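Local coordinates for protein histidinol-phosphate aminotransferase (Clostridium acetobutylicum, PDB 3FTB) that probably works as a pyridoxal phosphate-dependent aminotransferase, interconverting histidinol phosphate and imidazole-acetol phosphate in histidine biosynthesis, at residues G39-F44 with F217-I222. Sequence-based numbering, arbitrary orientation.
Sequences GIPKSF and FAMPGI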
# COMPACT_ATOMS: atom_id res chain seq x y z
N GLY A 39 -14.62 12.73 -14.06
CA GLY A 39 -14.87 11.44 -13.44
C GLY A 39 -13.95 10.29 -13.82
O GLY A 39 -12.98 10.46 -14.55
N ILE A 40 -14.30 9.11 -13.31
CA ILE A 40 -13.56 7.87 -13.52
C ILE A 40 -13.60 7.44 -14.98
O ILE A 40 -14.66 7.45 -15.60
CB ILE A 40 -14.16 6.75 -12.64
CG1 ILE A 40 -14.16 7.18 -11.16
CG2 ILE A 40 -13.44 5.43 -12.85
CD1 ILE A 40 -15.12 6.39 -10.28
N PRO A 41 -12.43 7.07 -15.54
CA PRO A 41 -12.37 6.60 -16.94
C PRO A 41 -13.39 5.50 -17.22
O PRO A 41 -13.56 4.56 -16.44
CB PRO A 41 -10.95 6.06 -17.07
CG PRO A 41 -10.17 6.84 -16.09
CD PRO A 41 -11.10 7.09 -14.92
N LYS A 42 -14.07 5.63 -18.35
CA LYS A 42 -15.11 4.69 -18.69
C LYS A 42 -14.50 3.30 -18.87
O LYS A 42 -15.21 2.30 -18.83
CB LYS A 42 -15.85 5.15 -19.94
CG LYS A 42 -16.63 6.45 -19.72
CD LYS A 42 -17.58 6.76 -20.87
CE LYS A 42 -18.36 8.05 -20.63
NZ LYS A 42 -17.50 9.26 -20.75
N SER A 43 -13.19 3.25 -19.04
CA SER A 43 -12.49 1.99 -19.28
C SER A 43 -12.21 1.21 -17.99
O SER A 43 -11.76 0.07 -18.03
CB SER A 43 -11.19 2.24 -20.04
OG SER A 43 -10.28 3.02 -19.28
N PHE A 44 -12.48 1.83 -16.85
CA PHE A 44 -12.31 1.13 -15.59
C PHE A 44 -13.55 0.30 -15.28
O PHE A 44 -13.46 -0.82 -14.80
CB PHE A 44 -12.04 2.09 -14.45
CG PHE A 44 -11.88 1.41 -13.13
CD1 PHE A 44 -12.99 1.08 -12.36
CD2 PHE A 44 -10.62 1.05 -12.68
CE1 PHE A 44 -12.85 0.43 -11.16
CE2 PHE A 44 -10.47 0.41 -11.47
CZ PHE A 44 -11.59 0.09 -10.71
N PHE A 217 -6.41 11.08 -13.63
CA PHE A 217 -7.28 9.95 -13.98
C PHE A 217 -8.41 9.77 -12.98
O PHE A 217 -9.14 8.78 -13.04
CB PHE A 217 -6.47 8.65 -14.13
CG PHE A 217 -5.67 8.58 -15.40
CD1 PHE A 217 -4.33 8.92 -15.41
CD2 PHE A 217 -6.26 8.19 -16.59
CE1 PHE A 217 -3.59 8.88 -16.58
CE2 PHE A 217 -5.54 8.14 -17.77
CZ PHE A 217 -4.19 8.49 -17.76
N ALA A 218 -8.53 10.74 -12.07
CA ALA A 218 -9.68 10.87 -11.17
C ALA A 218 -9.85 9.73 -10.17
O ALA A 218 -10.93 9.59 -9.57
CB ALA A 218 -10.98 11.09 -11.96
N MET A 219 -8.80 8.93 -9.97
CA MET A 219 -8.90 7.73 -9.14
C MET A 219 -7.98 7.74 -7.91
O MET A 219 -7.04 6.95 -7.84
CB MET A 219 -8.66 6.46 -10.00
CG MET A 219 -9.76 6.15 -11.04
SD MET A 219 -9.58 4.63 -12.05
CE MET A 219 -8.05 5.00 -12.90
N PRO A 220 -8.24 8.64 -6.93
CA PRO A 220 -7.41 8.62 -5.71
C PRO A 220 -7.61 7.40 -4.78
O PRO A 220 -6.65 6.99 -4.11
CB PRO A 220 -7.80 9.92 -4.99
CG PRO A 220 -9.13 10.30 -5.58
CD PRO A 220 -9.02 9.89 -7.01
N GLY A 221 -8.81 6.84 -4.74
CA GLY A 221 -9.10 5.73 -3.84
C GLY A 221 -8.44 4.41 -4.23
O GLY A 221 -8.51 3.42 -3.50
N ILE A 222 -7.80 4.41 -5.39
CA ILE A 222 -7.18 3.20 -5.92
C ILE A 222 -5.74 3.09 -5.42
O ILE A 222 -5.18 2.00 -5.30
CB ILE A 222 -7.27 3.16 -7.46
CG1 ILE A 222 -7.75 1.79 -7.95
CG2 ILE A 222 -5.96 3.61 -8.12
CD1 ILE A 222 -8.26 1.81 -9.36
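The ring of F44 receives two apolar neighbours on the same side, both at a slant: the sulfur of M219 and the CD1 methyl of I222. M219 SD sits 4.4 Å from the centroid of the F44 ring, 38° off the ring normal, a Met-aromatic contact. Farther along, I222 CD1 comes within 3.4 Å of F44 CE2, a tight contact. The other ring, F217, meets P41 CG with its edge, CD2 being 4.2 Å from that carbon. In the family's fold type I scaffold, 217-222 belongs to the connection between the antiparallel strands 207-212 and 225-229 of the large sheet, while 39-44 runs into the first turn of the short helix 42-45, closed by the F44 N to P41 O bond. No hydrogen bond spans the two segments. M219 is extended to SD, which also touches I40 CG2 at 4.0 Å. P41 CD packs 3.2 Å from F217 O, and A218 CB lies 3.3 Å from G39 O, a carbonyl hydrogen-bonded to the Y264 hydroxyl. Helix 249-257 adds A254 against F44, M219 and I222, and L55 of the second subunit packs on I40, F44 and I222.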